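Local coordinates for nitrogenase molybdenum-iron protein alpha chain (Clostridium pasteurianum, PDB 4WES), which forms, with the beta chain, the molybdenum-iron component of nitrogenase, which carries the metal clusters used to reduce dinitrogen to ammonium, at residues L10-P15 with N445-E450; T275-P280 with K404-I409. All blocks are in the same frame, centred on the assembly; numbering follows the deposited sequence.

Starting from the N terminus, the chain reaches the short connection 10-15, with a type I turn from Leu10 to Tyr13, between helices 5-10 and 15-22. Interaction 1 ties it to the start of helix 446-456 and so closes a loop of more than 400 residues. Interaction 2 is nested inside that loop. It joins the end of helix 263-277, at 275-280, to the irregular segment 404-409 that precedes helix 411-419. The centres of interaction 1 and interaction 2 lie about 48 Å apart. Interaction 1 joins the N-terminal region to helix 446-456 where the beta chain also touches both segments. Interaction 2 holds a surface segment against the link from helix 263-277 to strand 281-283, the outermost strand, within this chain, of a parallel sheet.

Interaction 1. Residues L10-P15 with N445-E450; sequences LEKYIP and NHHDME
The hydroxyl of Tyr13 donates a very short hydrogen bond to Asp448, OH to OD1 2.5 Å. It accepts a hydrogen bond from Asn445, with ND2 2.9 Å from Tyr13 OH. That amide nitrogen comes in at the edge of the phenol ring, and the amide and ring planes are nearly perpendicular (87°). Asn445 and Asp448 also form the capping box of helix 446-456. Asp448 N bonds to Asn445 OD1 at 2.9 Å, and Asn445 N bonds to Asp448 OD2 at 3.1 Å. Arg21 of helix 15-22 adds a salt bridge to Asp448 and a hydrogen bond to the Tyr13 hydroxyl.

Beside this network, the edge of His447 meets the face of Tyr13 in an edge-to-face pair, with planes at 56°. The CG of His447 lies anti to its backbone N (chi1 164°), which carries the ring toward the turn. There Lys12 CB packs 3.6 Å from His447 CE1. Water 1 joins His447 ND1 to Lys12 NZ, which also bonds to Leu94 O of the beta chain. His447 NE2 is held by Ile9 O. Asp448, Asn445 and Arg21 together fix the buried phenol, and the Arg21 salt bridge would probably favour a charged Asp448, whose carboxylate completes the capping box.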
loop_
_atom_site.group_PDB
_atom_site.type_symbol
_atom_site.label_atom_id
_atom_site.label_comp_id
_atom_site.label_asym_id
_atom_site.label_seq_id
_atom_site.Cartn_x
_atom_site.Cartn_y
_atom_site.Cartn_z
ATOM N N LEU A 10 15.199 -7.313 -45.411
ATOM C CA LEU A 10 16.289 -8.240 -45.673
ATOM C C LEU A 10 17.687 -7.639 -45.677
ATOM O O LEU A 10 18.675 -8.373 -45.561
ATOM C CB LEU A 10 16.048 -8.968 -46.991
ATOM C CG LEU A 10 14.883 -9.944 -47.094
ATOM C CD1 LEU A 10 14.683 -10.451 -48.506
ATOM C CD2 LEU A 10 15.049 -11.121 -46.146
ATOM N N GLU A 11 17.788 -6.323 -45.868
ATOM C CA GLU A 11 19.067 -5.716 -46.231
ATOM C C GLU A 11 20.187 -6.040 -45.262
ATOM O O GLU A 11 21.305 -6.289 -45.689
ATOM C CB GLU A 11 18.895 -4.204 -46.376
ATOM C CG GLU A 11 20.195 -3.488 -46.695
ATOM C CD GLU A 11 20.714 -3.800 -48.085
ATOM O OE1 GLU A 11 21.922 -3.573 -48.346
ATOM O OE2 GLU A 11 19.907 -4.269 -48.917
ATOM N N LYS A 12 19.915 -5.996 -43.965
ATOM C CA LYS A 12 21.002 -6.061 -42.975
ATOM C C LYS A 12 21.496 -7.489 -42.684
ATOM O O LYS A 12 22.592 -7.684 -42.100
ATOM C CB LYS A 12 20.553 -5.387 -41.668
ATOM C CG LYS A 12 21.669 -5.053 -40.701
ATOM C CD LYS A 12 21.112 -4.291 -39.507
ATOM C CE LYS A 12 22.183 -3.835 -38.528
ATOM N NZ LYS A 12 21.564 -3.221 -37.307
ATOM N N TYR A 13 20.713 -8.483 -43.093
ATOM C CA TYR A 13 21.113 -9.860 -42.854
ATOM C C TYR A 13 22.399 -10.209 -43.603
ATOM O O TYR A 13 22.591 -9.780 -44.754
ATOM C CB TYR A 13 20.036 -10.789 -43.353
ATOM C CG TYR A 13 18.743 -10.877 -42.564
ATOM C CD1 TYR A 13 18.730 -11.245 -41.220
ATOM C CD2 TYR A 13 17.523 -10.789 -43.204
ATOM C CE1 TYR A 13 17.542 -11.398 -40.527
ATOM C CE2 TYR A 13 16.332 -10.951 -42.526
ATOM C CZ TYR A 13 16.356 -11.242 -41.182
ATOM O OH TYR A 13 15.188 -11.524 -40.523
ATOM N N ILE A 14 23.258 -10.995 -42.975
ATOM C CA ILE A 14 24.430 -11.531 -43.687
ATOM C C ILE A 14 23.940 -12.481 -44.784
ATOM O O ILE A 14 22.803 -12.942 -44.721
ATOM C CB ILE A 14 25.404 -12.233 -42.715
ATOM C CG1 ILE A 14 24.759 -13.484 -42.099
ATOM C CG2 ILE A 14 25.924 -11.265 -41.676
ATOM C CD1 ILE A 14 25.672 -14.174 -41.098
ATOM N N PRO A 15 24.779 -12.757 -45.790
ATOM C CA PRO A 15 24.239 -13.466 -46.960
ATOM C C PRO A 15 23.542 -14.801 -46.670
ATOM O O PRO A 15 22.463 -15.050 -47.215
ATOM C CB PRO A 15 25.470 -13.650 -47.864
ATOM C CG PRO A 15 26.294 -12.458 -47.522
ATOM C CD PRO A 15 26.122 -12.214 -46.062
ATOM N N ASN A 445 11.555 -11.680 -36.249
ATOM C CA ASN A 445 12.529 -11.423 -35.193
ATOM C C ASN A 445 12.597 -9.944 -34.858
ATOM O O ASN A 445 11.934 -9.123 -35.472
ATOM C CB ASN A 445 13.873 -12.029 -35.567
ATOM C CG ASN A 445 14.429 -11.441 -36.829
ATOM O OD1 ASN A 445 14.543 -10.213 -36.969
ATOM N ND2 ASN A 445 14.809 -12.300 -37.776
ATOM N N HIS A 446 13.427 -9.607 -33.882
ATOM C CA HIS A 446 13.521 -8.226 -33.421
ATOM C C HIS A 446 13.933 -7.286 -34.542
ATOM O O HIS A 446 13.353 -6.227 -34.702
ATOM C CB HIS A 446 14.507 -8.145 -32.244
ATOM C CG HIS A 446 14.714 -6.764 -31.760
ATOM N ND1 HIS A 446 13.719 -6.026 -31.159
ATOM C CD2 HIS A 446 15.787 -5.945 -31.865
ATOM C CE1 HIS A 446 14.176 -4.815 -30.919
ATOM N NE2 HIS A 446 15.430 -4.758 -31.299
ATOM N N HIS A 447 14.952 -7.678 -35.312
ATOM C CA HIS A 447 15.369 -6.879 -36.449
ATOM C C HIS A 447 14.216 -6.602 -37.397
ATOM O O HIS A 447 13.985 -5.448 -37.809
ATOM C CB HIS A 447 16.506 -7.603 -37.216
ATOM C CG HIS A 447 16.726 -7.048 -38.573
ATOM N ND1 HIS A 447 17.433 -5.877 -38.789
ATOM C CD2 HIS A 447 16.243 -7.430 -39.785
ATOM C CE1 HIS A 447 17.375 -5.576 -40.069
ATOM N NE2 HIS A 447 16.674 -6.498 -40.703
ATOM N N ASP A 448 13.490 -7.651 -37.781
ATOM C CA ASP A 448 12.413 -7.498 -38.730
ATOM C C ASP A 448 11.363 -6.521 -38.171
ATOM O O ASP A 448 10.843 -5.647 -38.873
ATOM C CB ASP A 448 11.709 -8.838 -38.962
ATOM C CG ASP A 448 12.567 -9.933 -39.505
ATOM O OD1 ASP A 448 13.582 -9.645 -40.190
ATOM O OD2 ASP A 448 12.183 -11.095 -39.204
ATOM N N MET A 449 11.036 -6.714 -36.901
ATOM C CA MET A 449 9.996 -5.904 -36.277
ATOM C C MET A 449 10.379 -4.407 -36.275
ATOM O O MET A 449 9.530 -3.535 -36.525
ATOM C CB MET A 449 9.725 -6.400 -34.864
ATOM C CG MET A 449 8.524 -5.717 -34.252
ATOM S SD MET A 449 8.209 -6.172 -32.531
ATOM C CE MET A 449 9.522 -5.261 -31.725
ATOM N N GLU A 450 11.647 -4.131 -35.976
ATOM C CA GLU A 450 12.073 -2.746 -35.944
ATOM C C GLU A 450 11.993 -2.078 -37.308
ATOM O O GLU A 450 11.624 -0.933 -37.403
ATOM C CB GLU A 450 13.461 -2.639 -35.382
ATOM C CG GLU A 450 13.486 -2.807 -33.845
ATOM C CD GLU A 450 14.639 -2.039 -33.237
ATOM O OE1 GLU A 450 14.367 -1.109 -32.409
ATOM O OE2 GLU A 450 15.810 -2.349 -33.640
HETATM O O HOH W 1 18.915 -4.966 -36.628
#

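Interaction 2. Residues T275-P280 with K404-I409; sequences TKYGIP and KYRVVI
Tyr277, the last residue of helix 263-277, lies side by side with Lys404 of the segment 404-409, both pointing the same way. Gly278 ends this helix with a positive phi (87°), on the way to strand 281-283, the outermost strand within this chain of a four-stranded parallel sheet in an alpha/beta unit. Lys404 CD meets the edge of the Tyr277 ring, 3.9 Å from CE1. Both side chains end at water 2, which lies between Tyr277 OH and Lys404 NZ.

The Tyr405 ring turns toward the helix end, its CG anti to the backbone N (chi1 -173°). Lys276 O lies in the plane of this ring at its edge, while Tyr277 O lies over one face. Tyr277 O also accepts a bond from Arg406 N at 3.0 Å, from above the carbonyl plane. The Arg406 side chain bends back at chi2, and NH2 donates to Lys404 O at 2.9 Å. This side chain lies alongside Ile279, with Arg406 NH1 4.0 Å from Ile279 CD1; NH1 also bonds to Asp253 O.

Farther along, Val408 and Ile409 pack on the Pro280 ring, with Val408 CB 3.7 Å from Pro280 CD. Water 3 links Gly278 O to Val408 N. At the turn itself, Gly278 CA makes a CA-H...O contact of 3.4 Å with Arg406 O.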
loop_
_atom_site.group_PDB
_atom_site.type_symbol
_atom_site.label_atom_id
_atom_site.label_comp_id
_atom_site.label_asym_id
_atom_site.label_seq_id
_atom_site.Cartn_x
_atom_site.Cartn_y
_atom_site.Cartn_z
ATOM N N THR A 275 -11.571 -39.694 -39.140
ATOM C CA THR A 275 -11.226 -40.993 -39.687
ATOM C C THR A 275 -11.772 -42.139 -38.822
ATOM O O THR A 275 -12.314 -43.132 -39.337
ATOM C CB THR A 275 -9.710 -41.107 -39.788
ATOM O OG1 THR A 275 -9.245 -40.068 -40.657
ATOM C CG2 THR A 275 -9.294 -42.466 -40.259
ATOM N N LYS A 276 -11.581 -42.034 -37.506
ATOM C CA LYS A 276 -11.868 -43.148 -36.609
ATOM C C LYS A 276 -13.356 -43.262 -36.272
ATOM O O LYS A 276 -13.881 -44.372 -36.196
ATOM C CB LYS A 276 -11.043 -43.032 -35.333
ATOM C CG LYS A 276 -11.238 -44.191 -34.365
ATOM C CD LYS A 276 -10.209 -44.169 -33.234
ATOM C CE LYS A 276 -10.453 -45.286 -32.238
ATOM N NZ LYS A 276 -9.380 -45.388 -31.224
ATOM N N TYR A 277 -14.013 -42.128 -36.056
ATOM C CA TYR A 277 -15.405 -42.097 -35.579
ATOM C C TYR A 277 -16.433 -41.638 -36.632
ATOM O O TYR A 277 -17.627 -41.843 -36.436
ATOM C CB TYR A 277 -15.516 -41.220 -34.319
ATOM C CG TYR A 277 -14.699 -41.720 -33.181
ATOM C CD1 TYR A 277 -15.019 -42.922 -32.530
ATOM C CD2 TYR A 277 -13.572 -41.035 -32.736
ATOM C CE1 TYR A 277 -14.247 -43.418 -31.492
ATOM C CE2 TYR A 277 -12.827 -41.520 -31.707
ATOM C CZ TYR A 277 -13.151 -42.700 -31.072
ATOM O OH TYR A 277 -12.373 -43.159 -30.045
ATOM N N GLY A 278 -15.966 -40.974 -37.686
ATOM C CA GLY A 278 -16.877 -40.405 -38.682
ATOM C C GLY A 278 -17.355 -39.018 -38.314
ATOM O O GLY A 278 -18.201 -38.470 -38.997
ATOM N N ILE A 279 -16.808 -38.422 -37.242
ATOM C CA ILE A 279 -17.260 -37.111 -36.802
ATOM C C ILE A 279 -16.645 -36.029 -37.675
ATOM O O ILE A 279 -15.414 -35.897 -37.718
ATOM C CB ILE A 279 -16.922 -36.894 -35.327
ATOM C CG1 ILE A 279 -17.565 -37.957 -34.422
ATOM C CG2 ILE A 279 -17.313 -35.486 -34.887
ATOM C CD1 ILE A 279 -16.945 -38.049 -33.048
ATOM N N PRO A 280 -17.483 -35.239 -38.373
ATOM C CA PRO A 280 -16.961 -34.159 -39.217
ATOM C C PRO A 280 -16.497 -32.997 -38.379
ATOM O O PRO A 280 -16.869 -32.850 -37.215
ATOM C CB PRO A 280 -18.168 -33.781 -40.072
ATOM C CG PRO A 280 -19.344 -34.128 -39.230
ATOM C CD PRO A 280 -18.953 -35.313 -38.408
ATOM N N LYS A 404 -17.727 -48.208 -33.485
ATOM C CA LYS A 404 -18.175 -46.836 -33.158
ATOM C C LYS A 404 -18.260 -45.894 -34.355
ATOM O O LYS A 404 -18.837 -44.800 -34.231
ATOM C CB LYS A 404 -17.225 -46.191 -32.131
ATOM C CG LYS A 404 -17.168 -46.924 -30.801
ATOM C CD LYS A 404 -16.179 -46.318 -29.801
ATOM C CE LYS A 404 -16.018 -47.204 -28.557
ATOM N NZ LYS A 404 -15.050 -46.568 -27.602
ATOM N N TYR A 405 -17.675 -46.276 -35.494
ATOM C CA TYR A 405 -17.746 -45.434 -36.690
ATOM C C TYR A 405 -19.179 -45.225 -37.102
ATOM O O TYR A 405 -19.956 -46.171 -37.130
ATOM C CB TYR A 405 -16.927 -46.022 -37.859
ATOM C CG TYR A 405 -16.850 -45.092 -39.040
ATOM C CD1 TYR A 405 -17.863 -45.047 -40.012
ATOM C CD2 TYR A 405 -15.813 -44.188 -39.149
ATOM C CE1 TYR A 405 -17.796 -44.152 -41.069
ATOM C CE2 TYR A 405 -15.733 -43.294 -40.214
ATOM C CZ TYR A 405 -16.719 -43.266 -41.166
ATOM O OH TYR A 405 -16.667 -42.358 -42.206
ATOM N N ARG A 406 -19.554 -43.992 -37.413
ATOM C CA ARG A 406 -20.859 -43.768 -37.971
ATOM C C ARG A 406 -20.863 -42.647 -38.981
ATOM O O ARG A 406 -19.956 -41.794 -39.007
ATOM C CB ARG A 406 -21.899 -43.551 -36.905
ATOM C CG ARG A 406 -21.772 -42.233 -36.236
ATOM C CD ARG A 406 -21.652 -42.576 -34.780
ATOM N NE ARG A 406 -21.344 -41.520 -33.843
ATOM C CZ ARG A 406 -20.154 -41.301 -33.263
ATOM N NH1 ARG A 406 -20.109 -40.372 -32.339
ATOM N NH2 ARG A 406 -19.040 -41.995 -33.554
ATOM N N VAL A 407 -21.843 -42.714 -39.870
ATOM C CA VAL A 407 -22.044 -41.684 -40.852
ATOM C C VAL A 407 -22.852 -40.598 -40.166
ATOM O O VAL A 407 -23.970 -40.831 -39.713
ATOM C CB VAL A 407 -22.814 -42.230 -42.083
ATOM C CG1 VAL A 407 -23.112 -41.080 -43.051
ATOM C CG2 VAL A 407 -21.992 -43.336 -42.732
ATOM N N VAL A 408 -22.262 -39.425 -40.031
ATOM C CA VAL A 408 -22.944 -38.318 -39.378
ATOM C C VAL A 408 -23.594 -37.424 -40.419
ATOM O O VAL A 408 -24.802 -37.250 -40.414
ATOM C CB VAL A 408 -21.970 -37.522 -38.507
ATOM C CG1 VAL A 408 -22.692 -36.353 -37.842
ATOM C CG2 VAL A 408 -21.355 -38.453 -37.466
ATOM N N ILE A 409 -22.797 -36.864 -41.328
ATOM C CA ILE A 409 -23.322 -36.131 -42.458
ATOM C C ILE A 409 -23.014 -36.950 -43.707
ATOM O O ILE A 409 -21.849 -37.197 -44.034
ATOM C CB ILE A 409 -22.724 -34.712 -42.580
ATOM C CG1 ILE A 409 -22.849 -33.921 -41.260
ATOM C CG2 ILE A 409 -23.372 -33.981 -43.749
ATOM C CD1 ILE A 409 -22.197 -32.539 -41.296
HETATM O O HOH W 2 -12.781 -45.613 -29.048
HETATM O O HOH W 3 -19.695 -38.931 -41.159
#